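Local coordinates for protein transcriptional activator, putative (PDB 1RTW) that is a putative transcriptional activator of unconfirmed function, with the all-helical fold of the TENA/THI-4/PQQC family, at residues 99-109 against 193-204; 1-9 against 169-177. All blocks are in the same frame, centred on the assembly; numbering follows the deposited sequence.

How the contacts relate
Both contacts join helices of one all-helical chain, their centres about 22 Å apart and their nearest atoms about 6 Å apart, so they do not touch. Contact 2 pairs the first helix, 2-8, with helix 159-176; contact 1 pairs helix 100-115 with the last helix, 181-201. Along the chain the order is 1-9, 99-109, 169-177, 193-204, so the two connections cross. Helix 118-142 touches both contacts. Contact 1 lies about 10 Å from the chain centre, in the bundle and beside another subunit; contact 2, about 17 Å out, sets helix 2-8 against helix 159-176 and, through Phe2 and Leu6, against helix 181-201 of contact 1.

Contact 1 (99-109 against 193-204); sequences DWRAKSYVNYL and EVSKFELIFWDI
Tyr105 and Phe197 lie at the heart of an antiparallel helix-helix contact in the bundle, where the start of helix 100-115 runs against the end of helix 181-201. The axes of 100-109 and 193-201 approach to 10.0 Å, their directions 157° apart, and Tyr105 fits as a knob among Val194, Phe197, Glu198 and Phe201. Its ring and that of Phe197 are nearly parallel, 4° apart, but slid so far that they barely overlap. Each ring instead takes a carbon from the base of the other residue in a CH-pi contact: Phe197 CB stands 3.4 Å from the Tyr105 ring centroid, almost on the normal, and Tyr105 CA covers the Phe197 ring. With CG anti to the backbone N (chi1 -173°), Tyr105 reaches across to the opposite helix, and Tyr105 OH donates to Glu198 OE2 (2.7 Å), on the lone pair facing away from the other oxygen. Tyrosine suits this buried place because its flat ring packs while its hydroxyl gives one oxygen of Glu198 a hydrogen bond.

Toward Glu193, Tyr108 completes the aromatic cluster: Glu193 CG lies over its ring, Val194 CG2 meets its edge, and Phe197 CE2 is 3.6 Å from Tyr108 CB. At the other end, Ala102 CB packs 3.6 Å from Phe201 CE2, with Ile204 CD1 also against it. Arg101 CG lies 3.6 Å from Ile200 CG2, while Arg101 NH1 forms a salt bridge with OD1 of Asp99, the N-cap residue, at 3.0 Å.

Helix 33-60 packs beside this pair, bringing Phe46 to Tyr105 and Asn42 to Ile204, and helix 118-142 places Ala131 and Tyr132 against Glu198. The second subunit lies beside Ser104 and Tyr108, and its Lys103 forms a salt bridge with Glu193.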
loop_
_atom_site.group_PDB
_atom_site.type_symbol
_atom_site.label_atom_id
_atom_site.label_comp_id
_atom_site.label_asym_id
_atom_site.label_seq_id
_atom_site.Cartn_x
_atom_site.Cartn_y
_atom_site.Cartn_z
ATOM N N ASP B 99 -18.448 3.521 16.850
ATOM C CA ASP B 99 -19.290 4.494 16.170
ATOM C C ASP B 99 -18.901 4.700 14.690
ATOM O O ASP B 99 -17.717 4.761 14.348
ATOM C CB ASP B 99 -19.222 5.832 16.903
ATOM C CG ASP B 99 -20.217 6.829 16.366
ATOM O OD1 ASP B 99 -21.264 7.040 17.012
ATOM O OD2 ASP B 99 -19.958 7.384 15.286
ATOM N N TRP B 100 -19.912 4.896 13.843
ATOM C CA TRP B 100 -19.712 5.102 12.406
ATOM C C TRP B 100 -18.811 6.295 12.065
ATOM O O TRP B 100 -18.025 6.226 11.121
ATOM C CB TRP B 100 -21.060 5.206 11.667
ATOM C CG TRP B 100 -21.859 6.455 11.954
ATOM C CD1 TRP B 100 -21.832 7.629 11.248
ATOM C CD2 TRP B 100 -22.819 6.643 13.003
ATOM N NE1 TRP B 100 -22.711 8.532 11.794
ATOM C CE2 TRP B 100 -23.330 7.955 12.873
ATOM C CE3 TRP B 100 -23.293 5.831 14.048
ATOM C CZ2 TRP B 100 -24.303 8.473 13.742
ATOM C CZ3 TRP B 100 -24.259 6.345 14.912
ATOM C CH2 TRP B 100 -24.748 7.657 14.755
ATOM N N ARG B 101 -18.920 7.377 12.833
ATOM C CA ARG B 101 -18.086 8.553 12.615
ATOM C C ARG B 101 -16.612 8.213 12.860
ATOM O O ARG B 101 -15.724 8.713 12.172
ATOM C CB ARG B 101 -18.489 9.706 13.545
ATOM C CG ARG B 101 -19.833 10.370 13.245
ATOM C CD ARG B 101 -20.904 9.903 14.215
ATOM N NE ARG B 101 -21.633 11.013 14.808
ATOM C CZ ARG B 101 -22.260 10.960 15.978
ATOM N NH1 ARG B 101 -22.256 9.846 16.692
ATOM N NH2 ARG B 101 -22.882 12.038 16.437
ATOM N N ALA B 102 -16.360 7.367 13.854
ATOM C CA ALA B 102 -14.995 6.976 14.179
ATOM C C ALA B 102 -14.362 6.151 13.062
ATOM O O ALA B 102 -13.253 6.451 12.622
ATOM C CB ALA B 102 -14.952 6.225 15.503
ATOM N N LYS B 103 -15.075 5.130 12.593
ATOM C CA LYS B 103 -14.568 4.268 11.517
ATOM C C LYS B 103 -14.300 5.082 10.257
ATOM O O LYS B 103 -13.315 4.865 9.563
ATOM C CB LYS B 103 -15.566 3.153 11.191
ATOM C CG LYS B 103 -15.873 2.233 12.355
ATOM C CD LYS B 103 -16.759 1.081 11.924
ATOM C CE LYS B 103 -18.118 1.564 11.425
ATOM N NZ LYS B 103 -19.025 0.421 11.089
ATOM N N SER B 104 -15.188 6.032 9.988
ATOM C CA SER B 104 -15.092 6.907 8.835
ATOM C C SER B 104 -13.841 7.794 8.902
ATOM O O SER B 104 -13.195 8.077 7.898
ATOM C CB SER B 104 -16.353 7.765 8.788
ATOM O OG SER B 104 -16.375 8.562 7.628
ATOM N N TYR B 105 -13.499 8.239 10.097
ATOM C CA TYR B 105 -12.333 9.086 10.284
ATOM C C TYR B 105 -11.086 8.226 10.083
ATOM O O TYR B 105 -10.153 8.602 9.351
ATOM C CB TYR B 105 -12.388 9.684 11.691
ATOM C CG TYR B 105 -11.340 10.725 12.002
ATOM C CD1 TYR B 105 -10.345 11.048 11.080
ATOM C CD2 TYR B 105 -11.331 11.377 13.248
ATOM C CE1 TYR B 105 -9.369 11.980 11.382
ATOM C CE2 TYR B 105 -10.359 12.312 13.559
ATOM C CZ TYR B 105 -9.379 12.602 12.618
ATOM O OH TYR B 105 -8.379 13.484 12.907
ATOM N N VAL B 106 -11.098 7.052 10.704
ATOM C CA VAL B 106 -9.986 6.110 10.601
ATOM C C VAL B 106 -9.710 5.715 9.155
ATOM O O VAL B 106 -8.576 5.817 8.683
ATOM C CB VAL B 106 -10.260 4.833 11.443
ATOM C CG1 VAL B 106 -9.338 3.669 11.011
ATOM C CG2 VAL B 106 -10.074 5.148 12.915
ATOM N N ASN B 107 -10.757 5.305 8.446
ATOM C CA ASN B 107 -10.617 4.871 7.061
ATOM C C ASN B 107 -10.127 5.959 6.124
ATOM O O ASN B 107 -9.397 5.683 5.178
ATOM C CB ASN B 107 -11.912 4.228 6.572
ATOM C CG ASN B 107 -12.218 2.931 7.303
ATOM O OD1 ASN B 107 -11.318 2.296 7.867
ATOM N ND2 ASN B 107 -13.477 2.528 7.295
ATOM N N TYR B 108 -10.487 7.203 6.418
ATOM C CA TYR B 108 -10.014 8.317 5.609
ATOM C C TYR B 108 -8.503 8.487 5.822
ATOM O O TYR B 108 -7.747 8.638 4.853
ATOM C CB TYR B 108 -10.746 9.610 5.971
ATOM C CG TYR B 108 -10.160 10.830 5.292
ATOM C CD1 TYR B 108 -10.314 11.034 3.913
ATOM C CD2 TYR B 108 -9.416 11.749 6.012
ATOM C CE1 TYR B 108 -9.736 12.127 3.279
ATOM C CE2 TYR B 108 -8.832 12.847 5.391
ATOM C CZ TYR B 108 -8.989 13.028 4.025
ATOM O OH TYR B 108 -8.368 14.094 3.403
ATOM N N LEU B 109 -8.058 8.408 7.077
ATOM C CA LEU B 109 -6.634 8.573 7.378
ATOM C C LEU B 109 -5.804 7.483 6.735
ATOM O O LEU B 109 -4.751 7.762 6.170
ATOM C CB LEU B 109 -6.361 8.626 8.877
ATOM C CG LEU B 109 -6.726 9.921 9.614
ATOM C CD1 LEU B 109 -6.268 9.809 11.086
ATOM C CD2 LEU B 109 -6.028 11.116 8.931
ATOM N N GLU B 193 -10.417 18.529 5.683
ATOM C CA GLU B 193 -11.201 17.329 5.902
ATOM C C GLU B 193 -10.899 16.715 7.271
ATOM O O GLU B 193 -11.824 16.318 7.980
ATOM C CB GLU B 193 -10.958 16.334 4.758
ATOM C CG GLU B 193 -11.966 15.192 4.653
ATOM C CD GLU B 193 -13.385 15.636 4.279
ATOM O OE1 GLU B 193 -14.301 14.782 4.343
ATOM O OE2 GLU B 193 -13.591 16.816 3.903
ATOM N N VAL B 194 -9.623 16.678 7.665
ATOM C CA VAL B 194 -9.274 16.117 8.969
ATOM C C VAL B 194 -9.868 16.994 10.077
ATOM O O VAL B 194 -10.311 16.484 11.113
ATOM C CB VAL B 194 -7.733 15.931 9.156
ATOM C CG1 VAL B 194 -7.409 15.458 10.583
ATOM C CG2 VAL B 194 -7.214 14.912 8.167
ATOM N N SER B 195 -9.938 18.299 9.813
ATOM C CA SER B 195 -10.503 19.264 10.760
ATOM C C SER B 195 -11.969 18.959 11.044
ATOM O O SER B 195 -12.402 18.980 12.196
ATOM C CB SER B 195 -10.372 20.690 10.217
ATOM O OG SER B 195 -9.028 21.125 10.239
ATOM N N LYS B 196 -12.724 18.672 9.986
ATOM C CA LYS B 196 -14.143 18.334 10.096
ATOM C C LYS B 196 -14.333 17.048 10.902
ATOM O O LYS B 196 -15.263 16.929 11.700
ATOM C CB LYS B 196 -14.754 18.165 8.701
ATOM C CG LYS B 196 -14.879 19.463 7.919
ATOM C CD LYS B 196 -15.480 19.237 6.537
ATOM C CE LYS B 196 -15.470 20.541 5.714
ATOM N NZ LYS B 196 -16.048 20.389 4.337
ATOM N N PHE B 197 -13.442 16.088 10.676
ATOM C CA PHE B 197 -13.481 14.815 11.375
ATOM C C PHE B 197 -13.220 15.012 12.860
ATOM O O PHE B 197 -13.876 14.386 13.690
ATOM C CB PHE B 197 -12.471 13.839 10.773
ATOM C CG PHE B 197 -13.016 13.035 9.627
ATOM C CD1 PHE B 197 -14.172 12.278 9.785
ATOM C CD2 PHE B 197 -12.361 13.003 8.410
ATOM C CE1 PHE B 197 -14.665 11.493 8.741
ATOM C CE2 PHE B 197 -12.844 12.225 7.364
ATOM C CZ PHE B 197 -13.998 11.467 7.531
ATOM N N GLU B 198 -12.280 15.897 13.185
ATOM C CA GLU B 198 -11.948 16.207 14.577
ATOM C C GLU B 198 -13.157 16.818 15.276
ATOM O O GLU B 198 -13.495 16.461 16.406
ATOM C CB GLU B 198 -10.787 17.209 14.640
ATOM C CG GLU B 198 -9.405 16.587 14.473
ATOM C CD GLU B 198 -9.041 15.659 15.624
ATOM O OE1 GLU B 198 -9.250 16.047 16.787
ATOM O OE2 GLU B 198 -8.557 14.537 15.378
ATOM N N LEU B 199 -13.797 17.760 14.593
ATOM C CA LEU B 199 -14.973 18.432 15.136
ATOM C C LEU B 199 -16.121 17.455 15.383
ATOM O O LEU B 199 -16.804 17.530 16.394
ATOM C CB LEU B 199 -15.442 19.522 14.175
ATOM C CG LEU B 199 -16.802 20.126 14.541
ATOM C CD1 LEU B 199 -16.729 20.847 15.878
ATOM C CD2 LEU B 199 -17.270 21.060 13.439
ATOM N N ILE B 200 -16.331 16.560 14.429
ATOM C CA ILE B 200 -17.396 15.575 14.489
ATOM C C ILE B 200 -17.166 14.490 15.535
ATOM O O ILE B 200 -18.115 14.006 16.156
ATOM C CB ILE B 200 -17.578 14.929 13.087
ATOM C CG1 ILE B 200 -18.186 15.953 12.126
ATOM C CG2 ILE B 200 -18.452 13.683 13.156
ATOM C CD1 ILE B 200 -18.181 15.497 10.677
ATOM N N PHE B 201 -15.909 14.119 15.745
ATOM C CA PHE B 201 -15.603 13.071 16.701
ATOM C C PHE B 201 -16.134 13.352 18.102
ATOM O O PHE B 201 -16.603 12.435 18.783
ATOM C CB PHE B 201 -14.097 12.815 16.746
ATOM C CG PHE B 201 -13.738 11.432 17.173
ATOM C CD1 PHE B 201 -13.610 11.116 18.526
ATOM C CD2 PHE B 201 -13.511 10.437 16.218
ATOM C CE1 PHE B 201 -13.260 9.827 18.922
ATOM C CE2 PHE B 201 -13.159 9.144 16.595
ATOM C CZ PHE B 201 -13.031 8.835 17.951
ATOM N N TRP B 202 -16.076 14.613 18.527
ATOM C CA TRP B 202 -16.549 14.975 19.860
ATOM C C TRP B 202 -18.021 14.622 20.072
ATOM O O TRP B 202 -18.415 14.268 21.179
ATOM C CB TRP B 202 -16.313 16.456 20.139
ATOM C CG TRP B 202 -14.864 16.859 20.146
ATOM C CD1 TRP B 202 -14.220 17.613 19.207
ATOM C CD2 TRP B 202 -13.871 16.502 21.123
ATOM N NE1 TRP B 202 -12.891 17.741 19.532
ATOM C CE2 TRP B 202 -12.652 17.077 20.700
ATOM C CE3 TRP B 202 -13.894 15.752 22.299
ATOM C CZ2 TRP B 202 -11.463 16.920 21.423
ATOM C CZ3 TRP B 202 -12.709 15.595 23.014
ATOM C CH2 TRP B 202 -11.512 16.180 22.574
ATOM N N ASP B 203 -18.819 14.678 19.006
ATOM C CA ASP B 203 -20.248 14.352 19.093
ATOM C C ASP B 203 -20.530 12.889 19.443
ATOM O O ASP B 203 -21.587 12.573 19.993
ATOM C CB ASP B 203 -20.970 14.688 17.781
ATOM C CG ASP B 203 -21.012 16.176 17.494
ATOM O OD1 ASP B 203 -20.884 16.560 16.308
ATOM O OD2 ASP B 203 -21.178 16.962 18.453
ATOM N N ILE B 204 -19.590 12.005 19.122
ATOM C CA ILE B 204 -19.735 10.577 19.384
ATOM C C ILE B 204 -20.128 10.266 20.825
ATOM O O ILE B 204 -20.925 9.367 21.067
ATOM C CB ILE B 204 -18.440 9.811 19.017
ATOM C CG1 ILE B 204 -18.247 9.808 17.498
ATOM C CG2 ILE B 204 -18.497 8.391 19.532
ATOM C CD1 ILE B 204 -16.906 9.242 17.049
HETATM O O HOH W 1 -22.012 14.256 14.165
#

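Contact 2 (1-9 against 169-177); sequences MFSEELIKE and EKILNSLAE
Ser3 and Asn173 grip each other through two hydrogen bonds where 2-8 meets 169-176 almost at a right angle (98°, axes 9.3 Å apart). Asn173 OD1 accepts from Ser3 N at 2.7 Å, nearly straight at 168° and in the carbonyl plane; this N-H lies in the first turn, where its own helix offers no carbonyl. Asn173 ND2 donates to Ser3 OG at 2.8 Å. Asparagine suits the place because one amide offers both acceptor and donor, and the pair of bonds fixes its rotation. Ser3 OG stands between its backbone N and carbonyl carbon (chi1 59°), which turns it to the amide.

Beside this polar pair the Phe2 ring is held between Leu6 CG on one face and the small methyl of Ala176 on the other, Ala176 CB 3.6 Å from Phe2 CG. Leu6 CD1 and Leu172 CD2 meet tip to tip at 4.0 Å.

The outer side is looser: Met1, a selenomethionine, and Glu177 are exposed, and Glu177 OE2 stands 4.2 Å from Phe2 N, in a long, weak ion pair with Lys184. A short N-terminal helix thus crosses the all-helical bundle of a TENA/THI-4/PQQC family protein.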
loop_
_atom_site.group_PDB
_atom_site.type_symbol
_atom_site.label_atom_id
_atom_site.label_comp_id
_atom_site.label_asym_id
_atom_site.label_seq_id
_atom_site.Cartn_x
_atom_site.Cartn_y
_atom_site.Cartn_z
HETATM N N MSE B 1 4.457 30.504 6.164
HETATM C CA MSE B 1 4.429 29.392 7.155
HETATM C C MSE B 1 3.157 28.583 6.982
HETATM O O MSE B 1 2.106 28.933 7.518
HETATM C CB MSE B 1 4.517 29.947 8.574
HETATM C CG MSE B 1 4.558 28.878 9.642
HETATM SE SE MSE B 1 5.561 29.445 11.170
HETATM C CE MSE B 1 7.331 28.942 10.553
ATOM N N PHE B 2 3.287 27.491 6.232
ATOM C CA PHE B 2 2.194 26.581 5.906
ATOM C C PHE B 2 1.281 26.231 7.086
ATOM O O PHE B 2 0.061 26.326 6.979
ATOM C CB PHE B 2 2.783 25.309 5.297
ATOM C CG PHE B 2 1.807 24.497 4.498
ATOM C CD1 PHE B 2 1.126 25.064 3.425
ATOM C CD2 PHE B 2 1.619 23.143 4.774
ATOM C CE1 PHE B 2 0.274 24.292 2.627
ATOM C CE2 PHE B 2 0.766 22.358 3.982
ATOM C CZ PHE B 2 0.095 22.938 2.904
ATOM N N SER B 3 1.885 25.856 8.211
ATOM C CA SER B 3 1.144 25.479 9.415
ATOM C C SER B 3 0.158 26.547 9.870
ATOM O O SER B 3 -1.010 26.257 10.125
ATOM C CB SER B 3 2.110 25.148 10.553
ATOM O OG SER B 3 2.936 26.254 10.856
ATOM N N GLU B 4 0.639 27.781 9.977
ATOM C CA GLU B 4 -0.207 28.885 10.390
ATOM C C GLU B 4 -1.248 29.182 9.321
ATOM O O GLU B 4 -2.383 29.546 9.634
ATOM C CB GLU B 4 0.639 30.111 10.724
ATOM C CG GLU B 4 1.466 29.909 11.996
ATOM C CD GLU B 4 2.232 31.147 12.442
ATOM O OE1 GLU B 4 2.018 32.241 11.873
ATOM O OE2 GLU B 4 3.053 31.020 13.375
ATOM N N GLU B 5 -0.881 28.960 8.063
ATOM C CA GLU B 5 -1.812 29.175 6.964
ATOM C C GLU B 5 -2.971 28.190 7.096
ATOM O O GLU B 5 -4.141 28.576 7.030
ATOM C CB GLU B 5 -1.117 28.956 5.624
ATOM C CG GLU B 5 -0.089 30.014 5.266
ATOM C CD GLU B 5 0.660 29.701 3.976
ATOM O OE1 GLU B 5 0.127 28.952 3.123
ATOM O OE2 GLU B 5 1.792 30.207 3.819
ATOM N N LEU B 6 -2.628 26.917 7.282
ATOM C CA LEU B 6 -3.609 25.851 7.433
ATOM C C LEU B 6 -4.614 26.179 8.526
ATOM O O LEU B 6 -5.821 26.080 8.317
ATOM C CB LEU B 6 -2.905 24.537 7.762
ATOM C CG LEU B 6 -2.083 23.918 6.634
ATOM C CD1 LEU B 6 -1.373 22.692 7.151
ATOM C CD2 LEU B 6 -2.977 23.562 5.451
ATOM N N ILE B 7 -4.101 26.600 9.679
ATOM C CA ILE B 7 -4.933 26.948 10.824
ATOM C C ILE B 7 -5.838 28.150 10.589
ATOM O O ILE B 7 -7.003 28.135 10.983
ATOM C CB ILE B 7 -4.059 27.178 12.076
ATOM C CG1 ILE B 7 -3.534 25.832 12.577
ATOM C CG2 ILE B 7 -4.849 27.888 13.173
ATOM C CD1 ILE B 7 -2.498 25.938 13.663
ATOM N N LYS B 8 -5.300 29.170 9.926
ATOM C CA LYS B 8 -6.029 30.400 9.630
ATOM C C LYS B 8 -7.266 30.182 8.755
ATOM O O LYS B 8 -8.345 30.697 9.052
ATOM C CB LYS B 8 -5.082 31.410 8.966
ATOM C CG LYS B 8 -5.695 32.781 8.677
ATOM C CD LYS B 8 -4.684 33.743 8.049
ATOM C CE LYS B 8 -4.227 33.275 6.671
ATOM N NZ LYS B 8 -3.199 34.183 6.080
ATOM N N GLU B 9 -7.119 29.361 7.724
ATOM C CA GLU B 9 -8.205 29.097 6.789
ATOM C C GLU B 9 -9.251 28.076 7.251
ATOM O O GLU B 9 -10.244 27.845 6.562
ATOM C CB GLU B 9 -7.596 28.780 5.418
ATOM C CG GLU B 9 -8.194 27.644 4.612
ATOM C CD GLU B 9 -7.235 27.145 3.539
ATOM O OE1 GLU B 9 -7.704 26.550 2.545
ATOM O OE2 GLU B 9 -6.006 27.338 3.693
ATOM N N GLU B 169 5.255 20.403 13.372
ATOM C CA GLU B 169 5.041 21.685 12.722
ATOM C C GLU B 169 6.278 22.127 11.941
ATOM O O GLU B 169 6.187 22.474 10.760
ATOM C CB GLU B 169 4.683 22.733 13.780
ATOM C CG GLU B 169 4.296 24.089 13.237
ATOM C CD GLU B 169 3.948 25.086 14.333
ATOM O OE1 GLU B 169 3.195 24.729 15.273
ATOM O OE2 GLU B 169 4.422 26.239 14.247
ATOM N N LYS B 170 7.430 22.076 12.603
ATOM C CA LYS B 170 8.697 22.473 12.002
ATOM C C LYS B 170 9.030 21.611 10.784
ATOM O O LYS B 170 9.511 22.128 9.769
ATOM C CB LYS B 170 9.817 22.402 13.044
ATOM C CG LYS B 170 11.119 23.045 12.610
ATOM C CD LYS B 170 12.131 23.022 13.743
ATOM C CE LYS B 170 13.473 23.615 13.317
ATOM N NZ LYS B 170 14.109 22.837 12.216
ATOM N N ILE B 171 8.762 20.307 10.883
ATOM C CA ILE B 171 9.007 19.381 9.779
ATOM C C ILE B 171 8.062 19.667 8.615
ATOM O O ILE B 171 8.495 19.716 7.461
ATOM C CB ILE B 171 8.853 17.912 10.235
ATOM C CG1 ILE B 171 9.967 17.564 11.208
ATOM C CG2 ILE B 171 8.917 16.974 9.045
ATOM C CD1 ILE B 171 9.781 16.233 11.888
ATOM N N LEU B 172 6.777 19.845 8.926
ATOM C CA LEU B 172 5.754 20.145 7.925
ATOM C C LEU B 172 6.062 21.423 7.148
ATOM O O LEU B 172 6.097 21.423 5.917
ATOM C CB LEU B 172 4.386 20.309 8.590
ATOM C CG LEU B 172 3.230 20.669 7.655
ATOM C CD1 LEU B 172 2.976 19.515 6.684
ATOM C CD2 LEU B 172 1.979 20.980 8.467
ATOM N N ASN B 173 6.244 22.518 7.877
ATOM C CA ASN B 173 6.537 23.810 7.270
ATOM C C ASN B 173 7.704 23.740 6.302
ATOM O O ASN B 173 7.682 24.356 5.241
ATOM C CB ASN B 173 6.833 24.839 8.358
ATOM C CG ASN B 173 5.581 25.388 8.980
ATOM O OD1 ASN B 173 4.531 25.433 8.341
ATOM N ND2 ASN B 173 5.683 25.836 10.226
ATOM N N SER B 174 8.709 22.965 6.688
ATOM C CA SER B 174 9.919 22.770 5.908
ATOM C C SER B 174 9.715 21.906 4.657
ATOM O O SER B 174 10.440 22.066 3.668
ATOM C CB SER B 174 10.985 22.149 6.806
ATOM O OG SER B 174 12.199 21.966 6.114
ATOM N N LEU B 175 8.777 20.958 4.742
ATOM C CA LEU B 175 8.427 20.050 3.643
ATOM C C LEU B 175 7.593 20.805 2.620
ATOM O O LEU B 175 7.690 20.567 1.412
ATOM C CB LEU B 175 7.587 18.886 4.164
ATOM C CG LEU B 175 8.212 17.528 4.485
ATOM C CD1 LEU B 175 7.158 16.673 5.181
ATOM C CD2 LEU B 175 8.698 16.847 3.207
ATOM N N ALA B 176 6.711 21.659 3.127
ATOM C CA ALA B 176 5.841 22.459 2.284
ATOM C C ALA B 176 6.663 23.427 1.436
ATOM O O ALA B 176 6.425 23.559 0.240
ATOM C CB ALA B 176 4.848 23.227 3.146
ATOM N N GLU B 177 7.683 24.030 2.039
ATOM C CA GLU B 177 8.520 24.996 1.335
ATOM C C GLU B 177 9.255 24.490 0.105
ATOM O O GLU B 177 9.835 25.290 -0.634
ATOM C CB GLU B 177 9.496 25.691 2.289
ATOM C CG GLU B 177 8.817 26.499 3.394
ATOM C CD GLU B 177 7.576 27.262 2.921
ATOM O OE1 GLU B 177 7.692 28.092 1.990
ATOM O OE2 GLU B 177 6.482 27.032 3.488
#